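PDB 2OBN: DUF1611 domain-containing protein from Anabaena variabilis, which is of unknown function but probably binds a nucleotide, having a Rossmann-like and a P-loop domain. Local coordinates for residues B[330-335]-B[340-345]; B[201-206]-B[212-217]; B[65-70]-B[96-101]; B[27-32]-B[194-199]. The protein carries 2 engineered substitutions. One frame throughout, in Å; residues are numbered along the deposited sequence.

In the fold
The four contacts run across a two-domain chain. Interaction 3 joins two helices on the parallel sheet of the Rossmann-like domain, whereas interactions 1 and 2 both lie in the P-loop domain, their centres about 27 Å apart. Interaction 4 sits near the middle of the chain, its centre about 8 Å from that of the chain, and brings helix 24-32 against helix 191-197, tying the two sheet systems together over 162 residues of sequence. Within that span both segments of interaction 3 occur; interactions 2 and 1 follow in order. Interactions 2 and 4 touch through Val-201 and Val-194, while interactions 1 and 3 lie about 43 Å apart, centre to centre, on opposite sides of the chain's centre.

Interaction 1 (B[330-335]-B[340-345]); sequences PCTDVV and DVLLDA
Leu-342 reaches from the first turn of helix 340-347 into the bend of the 330-335 segment, and its two methyl groups do different work there. Leu-342 CD1 presses on Val-334 CG1 at 3.4 Å, tighter than usual for two carbons, with the two side chains set at about a right angle. This approach follows from the first torsion of Leu-342 (chi1 -58°), which places CG anti to the carbonyl carbon. Leu-342 CD2 turns instead to the backbone of Pro-330, meeting Pro-330 O at 3.7 Å. Two further apolar pairs widen the contact. The Pro-330 ring lies against Ala-345, with Pro-330 CG 3.9 Å from Ala-345 CB, and Thr-332 offers its methyl rather than its hydroxyl to Val-341, Thr-332 CG2 coming within 4.1 Å of Val-341 CB.

The charged side chains find their partners elsewhere. Asp-333 is the N-cap of the short helix 334-337: its OD1 accepts a weak bond from Val-335 N (3.2 Å) and another from Arg-336 N, while OD2 pairs with Thr-308. On the helix, Asp-340 and Asp-344 both make salt bridges to Arg-180. The contact lies at one edge of the parallel sheet of the P-loop domain: strand 331-332, next to 301-307, is the outermost strand of the sheet within this chain, Cys-331 faces helix 313-327, and Leu-342 continues onto Leu-173 of helix 166-179 and Ala-305 of the sheet.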
loop_
_atom_site.group_PDB
_atom_site.type_symbol
_atom_site.label_atom_id
_atom_site.label_comp_id
_atom_site.label_asym_id
_atom_site.label_seq_id
_atom_site.Cartn_x
_atom_site.Cartn_y
_atom_site.Cartn_z
ATOM N N PRO B 330 -13.488 -26.711 6.118
ATOM C CA PRO B 330 -14.606 -26.748 5.184
ATOM C C PRO B 330 -14.210 -26.200 3.813
ATOM O O PRO B 330 -13.398 -25.273 3.727
ATOM C CB PRO B 330 -15.628 -25.814 5.823
ATOM C CG PRO B 330 -15.301 -25.808 7.253
ATOM C CD PRO B 330 -13.833 -25.975 7.351
ATOM N N CYS B 331 -14.771 -26.756 2.747
ATOM C CA CYS B 331 -14.381 -26.324 1.410
ATOM C C CYS B 331 -15.359 -26.685 0.331
ATOM O O CYS B 331 -15.919 -27.776 0.321
ATOM C CB CYS B 331 -13.032 -26.938 1.022
ATOM S SG CYS B 331 -12.558 -26.699 -0.739
ATOM N N THR B 332 -15.546 -25.745 -0.584
ATOM C CA THR B 332 -16.337 -25.989 -1.778
ATOM C C THR B 332 -16.032 -24.917 -2.808
ATOM O O THR B 332 -15.341 -23.943 -2.520
ATOM C CB THR B 332 -17.866 -25.993 -1.494
ATOM O OG1 THR B 332 -18.569 -26.483 -2.653
ATOM C CG2 THR B 332 -18.363 -24.588 -1.162
ATOM N N ASP B 333 -16.549 -25.131 -4.014
ATOM C CA ASP B 333 -16.536 -24.128 -5.073
ATOM C C ASP B 333 -17.899 -23.439 -4.883
ATOM O O ASP B 333 -18.948 -24.019 -5.192
ATOM C CB ASP B 333 -16.401 -24.792 -6.443
ATOM C CG ASP B 333 -16.290 -23.785 -7.563
ATOM O OD1 ASP B 333 -16.838 -22.674 -7.409
ATOM O OD2 ASP B 333 -15.670 -24.100 -8.593
ATOM N N VAL B 334 -17.890 -22.219 -4.357
ATOM C CA VAL B 334 -19.146 -21.516 -4.036
ATOM C C VAL B 334 -19.963 -21.066 -5.250
ATOM O O VAL B 334 -21.193 -20.915 -5.171
ATOM C CB VAL B 334 -18.915 -20.315 -3.073
ATOM C CG1 VAL B 334 -18.162 -20.774 -1.834
ATOM C CG2 VAL B 334 -18.175 -19.169 -3.754
ATOM N N VAL B 335 -19.274 -20.845 -6.359
ATOM C CA VAL B 335 -19.911 -20.452 -7.607
ATOM C C VAL B 335 -20.601 -21.680 -8.181
ATOM O O VAL B 335 -21.771 -21.643 -8.571
ATOM C CB VAL B 335 -18.855 -19.911 -8.610
ATOM C CG1 VAL B 335 -19.436 -19.723 -10.015
ATOM C CG2 VAL B 335 -18.255 -18.604 -8.088
ATOM N N ASP B 340 -23.294 -22.067 0.960
ATOM C CA ASP B 340 -23.740 -22.406 2.337
ATOM C C ASP B 340 -22.701 -23.107 3.216
ATOM O O ASP B 340 -22.614 -22.835 4.414
ATOM C CB ASP B 340 -25.063 -23.198 2.329
ATOM C CG ASP B 340 -26.295 -22.315 2.066
ATOM O OD1 ASP B 340 -26.265 -21.096 2.326
ATOM O OD2 ASP B 340 -27.315 -22.854 1.618
ATOM N N VAL B 341 -21.929 -24.006 2.622
ATOM C CA VAL B 341 -20.855 -24.705 3.336
ATOM C C VAL B 341 -19.869 -23.709 3.978
ATOM O O VAL B 341 -19.452 -23.911 5.112
ATOM C CB VAL B 341 -20.134 -25.699 2.384
ATOM C CG1 VAL B 341 -18.802 -26.176 2.938
ATOM C CG2 VAL B 341 -21.059 -26.893 2.084
ATOM N N LEU B 342 -19.526 -22.631 3.276
ATOM C CA LEU B 342 -18.600 -21.628 3.826
ATOM C C LEU B 342 -19.299 -20.554 4.677
ATOM O O LEU B 342 -18.688 -19.990 5.588
ATOM C CB LEU B 342 -17.753 -21.003 2.719
ATOM C CG LEU B 342 -16.927 -21.996 1.897
ATOM C CD1 LEU B 342 -16.118 -21.258 0.834
ATOM C CD2 LEU B 342 -16.005 -22.858 2.766
ATOM N N LEU B 343 -20.573 -20.275 4.394
ATOM C CA LEU B 343 -21.327 -19.322 5.209
ATOM C C LEU B 343 -21.500 -19.912 6.599
ATOM O O LEU B 343 -21.329 -19.209 7.591
ATOM C CB LEU B 343 -22.683 -18.978 4.601
ATOM C CG LEU B 343 -23.523 -18.004 5.453
ATOM C CD1 LEU B 343 -22.793 -16.683 5.707
ATOM C CD2 LEU B 343 -24.853 -17.751 4.765
ATOM N N ASP B 344 -21.828 -21.203 6.670
ATOM C CA ASP B 344 -21.929 -21.895 7.955
ATOM C C ASP B 344 -20.601 -21.808 8.710
ATOM O O ASP B 344 -20.599 -21.569 9.911
ATOM C CB ASP B 344 -22.307 -23.372 7.756
ATOM C CG ASP B 344 -23.727 -23.555 7.239
ATOM O OD1 ASP B 344 -24.514 -22.604 7.340
ATOM O OD2 ASP B 344 -24.076 -24.663 6.755
ATOM N N ALA B 345 -19.475 -21.999 8.007
ATOM C CA ALA B 345 -18.150 -21.930 8.635
ATOM C C ALA B 345 -17.884 -20.542 9.215
ATOM O O ALA B 345 -17.290 -20.414 10.288
ATOM C CB ALA B 345 -17.066 -22.313 7.640
#

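Interaction 2 (B[201-206]-B[212-217]); sequences VALDAV and AGAVEQ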
loop_
_atom_site.group_PDB
_atom_site.type_symbol
_atom_site.label_atom_id
_atom_site.label_comp_id
_atom_site.label_asym_id
_atom_site.label_seq_id
_atom_site.Cartn_x
_atom_site.Cartn_y
_atom_site.Cartn_z
ATOM N N VAL B 201 -14.299 1.626 -2.818
ATOM C CA VAL B 201 -12.984 2.224 -3.039
ATOM C C VAL B 201 -12.066 1.351 -3.907
ATOM O O VAL B 201 -11.960 0.165 -3.681
ATOM C CB VAL B 201 -12.265 2.538 -1.681
ATOM C CG1 VAL B 201 -12.143 1.294 -0.799
ATOM C CG2 VAL B 201 -10.887 3.148 -1.928
ATOM N N ALA B 202 -11.423 1.948 -4.912
ATOM C CA ALA B 202 -10.444 1.234 -5.731
ATOM C C ALA B 202 -9.123 1.319 -4.964
ATOM O O ALA B 202 -8.297 2.188 -5.225
ATOM C CB ALA B 202 -10.315 1.861 -7.090
ATOM N N LEU B 203 -8.946 0.407 -4.014
ATOM C CA LEU B 203 -7.802 0.425 -3.101
ATOM C C LEU B 203 -6.418 0.433 -3.733
ATOM O O LEU B 203 -5.518 1.070 -3.190
ATOM C CB LEU B 203 -7.894 -0.759 -2.141
ATOM C CG LEU B 203 -6.880 -0.827 -1.005
ATOM C CD1 LEU B 203 -7.032 0.368 -0.089
ATOM C CD2 LEU B 203 -7.051 -2.125 -0.228
ATOM N N ASP B 204 -6.234 -0.224 -4.880
ATOM C CA ASP B 204 -4.891 -0.289 -5.488
ATOM C C ASP B 204 -4.387 1.036 -6.063
ATOM O O ASP B 204 -3.211 1.152 -6.421
ATOM C CB ASP B 204 -4.753 -1.442 -6.490
ATOM C CG ASP B 204 -5.521 -1.226 -7.795
ATOM O OD1 ASP B 204 -6.090 -0.156 -8.043
ATOM O OD2 ASP B 204 -5.536 -2.177 -8.600
ATOM N N ALA B 205 -5.288 2.014 -6.164
ATOM C CA ALA B 205 -4.962 3.365 -6.607
ATOM C C ALA B 205 -4.858 4.342 -5.433
ATOM O O ALA B 205 -4.647 5.541 -5.647
ATOM C CB ALA B 205 -6.015 3.845 -7.575
ATOM N N VAL B 206 -5.054 3.857 -4.201
ATOM C CA VAL B 206 -4.930 4.712 -3.013
ATOM C C VAL B 206 -3.455 4.767 -2.597
ATOM O O VAL B 206 -2.721 3.770 -2.722
ATOM C CB VAL B 206 -5.786 4.192 -1.832
ATOM C CG1 VAL B 206 -5.579 5.059 -0.570
ATOM C CG2 VAL B 206 -7.265 4.170 -2.208
ATOM N N ALA B 212 -5.054 1.758 4.437
ATOM C CA ALA B 212 -5.795 1.141 5.529
ATOM C C ALA B 212 -6.964 2.028 5.936
ATOM O O ALA B 212 -8.052 1.533 6.252
ATOM C CB ALA B 212 -4.869 0.889 6.721
ATOM N N GLY B 213 -6.738 3.338 5.909
ATOM C CA GLY B 213 -7.756 4.338 6.275
ATOM C C GLY B 213 -8.915 4.336 5.294
ATOM O O GLY B 213 -10.059 4.571 5.673
ATOM N N ALA B 214 -8.611 4.041 4.029
ATOM C CA ALA B 214 -9.630 3.973 2.992
ATOM C C ALA B 214 -10.556 2.795 3.266
ATOM O O ALA B 214 -11.750 2.878 3.051
ATOM C CB ALA B 214 -8.973 3.826 1.599
ATOM N N VAL B 215 -9.981 1.688 3.720
ATOM C CA VAL B 215 -10.764 0.483 4.036
ATOM C C VAL B 215 -11.545 0.723 5.333
ATOM O O VAL B 215 -12.748 0.482 5.391
ATOM C CB VAL B 215 -9.858 -0.780 4.163
ATOM C CG1 VAL B 215 -10.672 -2.001 4.587
ATOM C CG2 VAL B 215 -9.132 -1.057 2.845
ATOM N N GLU B 216 -10.863 1.226 6.355
ATOM C CA GLU B 216 -11.511 1.501 7.627
ATOM C C GLU B 216 -12.726 2.419 7.455
ATOM O O GLU B 216 -13.787 2.160 7.996
ATOM C CB GLU B 216 -10.519 2.147 8.592
ATOM C CG GLU B 216 -11.060 2.368 9.964
ATOM C CD GLU B 216 -10.049 3.003 10.872
ATOM O OE1 GLU B 216 -9.772 4.209 10.706
ATOM O OE2 GLU B 216 -9.555 2.312 11.779
ATOM N N GLN B 217 -12.551 3.482 6.688
ATOM C CA GLN B 217 -13.610 4.455 6.456
ATOM C C GLN B 217 -14.877 3.824 5.866
ATOM O O GLN B 217 -15.974 4.115 6.313
ATOM C CB GLN B 217 -13.097 5.553 5.524
ATOM C CG GLN B 217 -13.941 6.782 5.480
ATOM C CD GLN B 217 -13.583 7.653 4.290
ATOM O OE1 GLN B 217 -13.691 7.211 3.130
ATOM N NE2 GLN B 217 -13.172 8.900 4.564
#
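Ala-214 is met by side chains from both ends of the 201-206 segment, in the long connection between strands 184-187 and 228-231 of the P-loop domain's parallel sheet. This chain passes through helix 191-197, an extended loop with a short 3-10 turn, and then helix 208-222, so the loop folds back on the helix that follows it.

The interface is entirely apolar and buried. The Ala-214 CB lies 4.1 Å from Val-201 CG2 and 4.2 Å from Val-206 CG2; the two valine methyls converge on it from the same side, that of the loop. Val-201 delivers its methyl by a first torsion of 56°, which sets CG2 anti to the backbone N.

Backbone bonding shapes the loop rather than joining the segments. Ala-202 is the centre of an inverse gamma turn, and Val-206 N bonds to Leu-203 O within the 3-10 turn. Around the contact, Leu-203 and Val-215 both extend onto Leu-248 of helix 245-252, while Asp-204 forms a salt bridge with Arg-134 and, with Val-206, makes backbone hydrogen bonds to the second subunit. Beside Ala-214, Leu-203 straddles one methyl of Val-215: its CD1 and CD2 each lie 3.9 Å from Val-215 CG2.

Interaction 3 (B[65-70]-B[96-101]); sequences SVEAAL and LKTALQ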
loop_
_atom_site.group_PDB
_atom_site.type_symbol
_atom_site.label_atom_id
_atom_site.label_comp_id
_atom_site.label_asym_id
_atom_site.label_seq_id
_atom_site.Cartn_x
_atom_site.Cartn_y
_atom_site.Cartn_z
ATOM N N SER B 65 -17.586 -2.195 -33.273
ATOM C CA SER B 65 -17.072 -0.907 -32.839
ATOM C C SER B 65 -18.125 -0.052 -32.165
ATOM O O SER B 65 -19.325 -0.375 -32.190
ATOM C CB SER B 65 -16.524 -0.141 -34.057
ATOM O OG SER B 65 -17.542 0.086 -35.027
ATOM N N VAL B 66 -17.665 1.061 -31.592
ATOM C CA VAL B 66 -18.538 2.018 -30.917
ATOM C C VAL B 66 -19.578 2.533 -31.901
ATOM O O VAL B 66 -20.744 2.705 -31.542
ATOM C CB VAL B 66 -17.748 3.214 -30.315
ATOM C CG1 VAL B 66 -18.694 4.281 -29.770
ATOM C CG2 VAL B 66 -16.815 2.750 -29.210
ATOM N N GLU B 67 -19.156 2.765 -33.142
ATOM C CA GLU B 67 -20.057 3.236 -34.193
ATOM C C GLU B 67 -21.188 2.215 -34.420
ATOM O O GLU B 67 -22.361 2.591 -34.531
ATOM C CB GLU B 67 -19.265 3.454 -35.486
ATOM C CG GLU B 67 -20.048 4.070 -36.659
ATOM C CD GLU B 67 -20.175 5.588 -36.579
ATOM O OE1 GLU B 67 -19.193 6.263 -36.178
ATOM O OE2 GLU B 67 -21.250 6.107 -36.961
ATOM N N ALA B 68 -20.829 0.929 -34.492
ATOM C CA ALA B 68 -21.809 -0.152 -34.692
ATOM C C ALA B 68 -22.700 -0.321 -33.438
ATOM O O ALA B 68 -23.849 -0.769 -33.534
ATOM C CB ALA B 68 -21.102 -1.470 -35.059
ATOM N N ALA B 69 -22.161 0.047 -32.277
ATOM C CA ALA B 69 -22.918 0.038 -31.025
ATOM C C ALA B 69 -24.013 1.117 -30.964
ATOM O O ALA B 69 -25.008 0.935 -30.282
ATOM C CB ALA B 69 -21.979 0.222 -29.849
ATOM N N LEU B 70 -23.825 2.230 -31.678
ATOM C CA LEU B 70 -24.772 3.354 -31.639
ATOM C C LEU B 70 -26.196 2.949 -31.977
ATOM O O LEU B 70 -27.148 3.521 -31.454
ATOM C CB LEU B 70 -24.329 4.491 -32.572
ATOM C CG LEU B 70 -22.974 5.143 -32.279
ATOM C CD1 LEU B 70 -22.764 6.323 -33.220
ATOM C CD2 LEU B 70 -22.850 5.578 -30.819
ATOM N N LEU B 96 -12.988 6.084 -27.852
ATOM C CA LEU B 96 -13.367 7.003 -26.785
ATOM C C LEU B 96 -13.962 8.276 -27.374
ATOM O O LEU B 96 -15.059 8.697 -26.991
ATOM C CB LEU B 96 -12.155 7.341 -25.899
ATOM C CG LEU B 96 -11.445 6.153 -25.230
ATOM C CD1 LEU B 96 -10.284 6.624 -24.349
ATOM C CD2 LEU B 96 -12.399 5.280 -24.427
ATOM N N LYS B 97 -13.248 8.877 -28.318
ATOM C CA LYS B 97 -13.705 10.117 -28.963
ATOM C C LYS B 97 -15.039 9.953 -29.692
ATOM O O LYS B 97 -15.877 10.852 -29.647
ATOM C CB LYS B 97 -12.642 10.647 -29.925
ATOM C CG LYS B 97 -11.392 11.174 -29.221
ATOM C CD LYS B 97 -10.424 11.776 -30.212
ATOM C CE LYS B 97 -9.249 12.424 -29.526
ATOM N NZ LYS B 97 -8.429 13.179 -30.527
ATOM N N THR B 98 -15.226 8.811 -30.349
ATOM C CA THR B 98 -16.470 8.505 -31.060
ATOM C C THR B 98 -17.666 8.457 -30.105
ATOM O O THR B 98 -18.755 8.939 -30.434
ATOM C CB THR B 98 -16.363 7.159 -31.814
ATOM O OG1 THR B 98 -15.240 7.200 -32.702
ATOM C CG2 THR B 98 -17.635 6.869 -32.606
ATOM N N ALA B 99 -17.463 7.863 -28.931
ATOM C CA ALA B 99 -18.500 7.820 -27.917
ATOM C C ALA B 99 -18.829 9.246 -27.446
ATOM O O ALA B 99 -20.003 9.613 -27.328
ATOM C CB ALA B 99 -18.059 6.953 -26.741
ATOM N N LEU B 100 -17.794 10.049 -27.211
ATOM C CA LEU B 100 -17.990 11.414 -26.730
ATOM C C LEU B 100 -18.740 12.288 -27.724
ATOM O O LEU B 100 -19.662 13.012 -27.333
ATOM C CB LEU B 100 -16.660 12.057 -26.315
ATOM C CG LEU B 100 -15.988 11.438 -25.085
ATOM C CD1 LEU B 100 -14.709 12.166 -24.762
ATOM C CD2 LEU B 100 -16.901 11.451 -23.864
ATOM N N GLN B 101 -18.363 12.211 -29.000
ATOM C CA GLN B 101 -19.063 12.962 -30.046
ATOM C C GLN B 101 -20.506 12.503 -30.247
ATOM O O GLN B 101 -21.312 13.268 -30.756
ATOM C CB GLN B 101 -18.323 12.912 -31.382
ATOM C CG GLN B 101 -17.045 13.734 -31.399
ATOM C CD GLN B 101 -16.541 14.009 -32.800
ATOM O OE1 GLN B 101 -15.873 15.020 -33.041
ATOM N NE2 GLN B 101 -16.881 13.128 -33.742
#
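Val-66 and Thr-98 lie alongside each other, pointing in opposite directions, where two helices pack side by side on the sheet of the Rossmann-like domain. Helix 66-69 follows the edge strand 62-63 and leads into strand 76-79; helix 92-101 then connects 76-79 to 105-108, so both belong to successive crossovers between parallel strands.

From helix 66-69, the CG1 branch of Val-66 does the touching. With CG1 anti to the backbone N (chi1 173°), this methyl is the one turned to helix 92-101 and lies 4.0 Å from Thr-98 CG2. The same methyl settles over the backbone of the opposite helix, 3.9 Å from Ala-99 N, and also meets the small Ala-99 CB at 4.1 Å. Below this group lies the sheet: Val-66 touches Ile-41 and Ala-99 touches Leu-77.

Thr-98 presents its methyl to the contact and directs its hydroxyl back along its own helix, where OG1 bonds to Ile-94 O. Toward solvent, Glu-67 crosses the threonine at about a right angle. Its chain bends at CG (chi2 82°), which folds the carboxylate toward helix 92-101 rather than straight outward. Ser-65 is the N-cap of helix 66-69, its OG taking a weak bond from Ala-68 N. At the outer margin, Glu-67 OE1 rests 3.9 Å from Thr-98 CG2, a nonbonded contact with a methyl.

Interaction 4 (B[27-32]-B[194-199]); sequences LALLRY and VMLEGD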
loop_
_atom_site.group_PDB
_atom_site.type_symbol
_atom_site.label_atom_id
_atom_site.label_comp_id
_atom_site.label_asym_id
_atom_site.label_seq_id
_atom_site.Cartn_x
_atom_site.Cartn_y
_atom_site.Cartn_z
ATOM N N LEU B 27 -15.848 -8.639 -18.711
ATOM C CA LEU B 27 -16.545 -9.908 -18.468
ATOM C C LEU B 27 -17.159 -9.960 -17.076
ATOM O O LEU B 27 -18.194 -10.595 -16.871
ATOM C CB LEU B 27 -15.597 -11.079 -18.644
ATOM C CG LEU B 27 -15.035 -11.276 -20.052
ATOM C CD1 LEU B 27 -13.856 -12.254 -20.015
ATOM C CD2 LEU B 27 -16.105 -11.751 -20.998
ATOM N N ALA B 28 -16.517 -9.323 -16.104
ATOM C CA ALA B 28 -17.075 -9.296 -14.760
ATOM C C ALA B 28 -18.380 -8.504 -14.780
ATOM O O ALA B 28 -19.375 -8.931 -14.204
ATOM C CB ALA B 28 -16.090 -8.712 -13.771
ATOM N N LEU B 29 -18.378 -7.363 -15.462
ATOM C CA LEU B 29 -19.593 -6.552 -15.602
ATOM C C LEU B 29 -20.696 -7.333 -16.323
ATOM O O LEU B 29 -21.851 -7.316 -15.910
ATOM C CB LEU B 29 -19.288 -5.241 -16.348
ATOM C CG LEU B 29 -18.308 -4.257 -15.684
ATOM C CD1 LEU B 29 -18.070 -3.058 -16.601
ATOM C CD2 LEU B 29 -18.792 -3.793 -14.330
ATOM N N LEU B 30 -20.347 -8.013 -17.410
ATOM C CA LEU B 30 -21.315 -8.841 -18.132
ATOM C C LEU B 30 -21.862 -9.959 -17.242
ATOM O O LEU B 30 -23.017 -10.346 -17.375
ATOM C CB LEU B 30 -20.682 -9.447 -19.388
ATOM C CG LEU B 30 -20.364 -8.460 -20.524
ATOM C CD1 LEU B 30 -19.401 -9.090 -21.507
ATOM C CD2 LEU B 30 -21.636 -7.954 -21.245
ATOM N N ARG B 31 -21.035 -10.486 -16.344
ATOM C CA ARG B 31 -21.459 -11.563 -15.460
ATOM C C ARG B 31 -22.303 -11.061 -14.288
ATOM O O ARG B 31 -23.210 -11.764 -13.845
ATOM C CB ARG B 31 -20.237 -12.359 -14.963
ATOM C CG ARG B 31 -20.562 -13.514 -14.021
ATOM C CD ARG B 31 -19.331 -14.350 -13.619
ATOM N NE ARG B 31 -19.052 -15.421 -14.584
ATOM C CZ ARG B 31 -18.047 -15.477 -15.470
ATOM N NH1 ARG B 31 -17.101 -14.533 -15.553
ATOM N NH2 ARG B 31 -17.967 -16.532 -16.279
ATOM N N TYR B 32 -22.037 -9.853 -13.787
ATOM C CA TYR B 32 -22.731 -9.399 -12.594
ATOM C C TYR B 32 -23.575 -8.109 -12.650
ATOM O O TYR B 32 -24.442 -7.932 -11.805
ATOM C CB TYR B 32 -21.709 -9.282 -11.464
ATOM C CG TYR B 32 -21.052 -10.593 -11.045
ATOM C CD1 TYR B 32 -21.808 -11.624 -10.486
ATOM C CD2 TYR B 32 -19.676 -10.776 -11.146
ATOM C CE1 TYR B 32 -21.223 -12.807 -10.066
ATOM C CE2 TYR B 32 -19.086 -11.956 -10.732
ATOM C CZ TYR B 32 -19.863 -12.966 -10.183
ATOM O OH TYR B 32 -19.278 -14.141 -9.777
ATOM N N VAL B 194 -16.369 -1.504 -7.698
ATOM C CA VAL B 194 -16.946 -0.158 -7.566
ATOM C C VAL B 194 -17.888 0.137 -8.732
ATOM O O VAL B 194 -18.924 0.758 -8.535
ATOM C CB VAL B 194 -15.853 0.922 -7.452
ATOM C CG1 VAL B 194 -16.452 2.325 -7.474
ATOM C CG2 VAL B 194 -15.045 0.719 -6.172
HETATM N N MSE B 195 -17.523 -0.304 -9.934
HETATM C CA MSE B 195 -18.396 -0.161 -11.113
HETATM C C MSE B 195 -19.697 -0.942 -10.964
HETATM O O MSE B 195 -20.759 -0.479 -11.398
HETATM C CB MSE B 195 -17.672 -0.578 -12.390
HETATM C CG MSE B 195 -16.788 0.511 -12.927
HETATM SE SE MSE B 195 -15.809 0.006 -14.498
HETATM C CE MSE B 195 -14.221 -0.633 -13.710
ATOM N N LEU B 196 -19.617 -2.117 -10.344
ATOM C CA LEU B 196 -20.812 -2.910 -10.079
ATOM C C LEU B 196 -21.723 -2.290 -9.033
ATOM O O LEU B 196 -22.929 -2.179 -9.231
ATOM C CB LEU B 196 -20.446 -4.316 -9.606
ATOM C CG LEU B 196 -20.021 -5.306 -10.676
ATOM C CD1 LEU B 196 -19.709 -6.627 -10.008
ATOM C CD2 LEU B 196 -21.123 -5.472 -11.723
ATOM N N GLU B 197 -21.141 -1.925 -7.898
ATOM C CA GLU B 197 -21.917 -1.386 -6.792
ATOM C C GLU B 197 -22.232 0.082 -6.948
ATOM O O GLU B 197 -23.202 0.563 -6.369
ATOM C CB GLU B 197 -21.181 -1.614 -5.471
ATOM C CG GLU B 197 -21.079 -3.081 -5.097
ATOM C CD GLU B 197 -22.446 -3.714 -4.843
ATOM O OE1 GLU B 197 -23.277 -3.086 -4.151
ATOM O OE2 GLU B 197 -22.682 -4.835 -5.332
ATOM N N GLY B 198 -21.405 0.792 -7.713
ATOM C CA GLY B 198 -21.554 2.226 -7.895
ATOM C C GLY B 198 -20.920 2.986 -6.744
ATOM O O GLY B 198 -21.016 4.215 -6.690
ATOM N N ASP B 199 -20.274 2.270 -5.820
ATOM C CA ASP B 199 -19.619 2.887 -4.674
ATOM C C ASP B 199 -18.578 1.910 -4.078
ATOM O O ASP B 199 -18.534 0.731 -4.432
ATOM C CB ASP B 199 -20.668 3.279 -3.620
ATOM C CG ASP B 199 -20.240 4.474 -2.759
ATOM O OD1 ASP B 199 -19.021 4.744 -2.605
ATOM O OD2 ASP B 199 -21.149 5.158 -2.233
#
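Leu-196 fits between Leu-29 and Tyr-32, which stand one turn apart on helix 24-32, and it has more surface buried in this contact than any other residue. Its CD1 comes to 3.6 Å from Tyr-32 CB, and CD2 settles beside the tyrosine backbone, 3.7 Å from Tyr-32 C. The isobutyl group thus packs on the last turn of the helix, at the root of the tyrosine side chain, and approaches the ring only obliquely. A first torsion of -79° puts its CG anti to the carbonyl carbon and carries both methyls across to the partner helix.

Leu-29 answers with a single methyl. Its CD2 lies 3.9 Å from Leu-196 CD2 and equally close to CB of the selenomethionine Met-195, entering between these consecutive residues of helix 191-197. Helix 24-32 is the crossover between strands 10-13 and 37-41 of one parallel sheet, whereas helix 191-197 follows strand 184-187 of the other, in the P-loop domain; the contact therefore joins the two parallel-sheet halves of the protein. Leu-29 and Met-195 converge further on Val-78 of strand 76-79, which gives the two helices a shared apolar floor.

The Tyr-32 side chain starts toward helix 191-197, but its ring leads away from it. The hydroxyl bonds to Ser-168 OG, and the ring packs on Met-167 and Leu-171 of helix 166-179, the helix after strand 153-159. One ring face is covered by the neighbouring Arg-31, whose CG lies over the ring centre, 3.8 Å above the Tyr-32 plane.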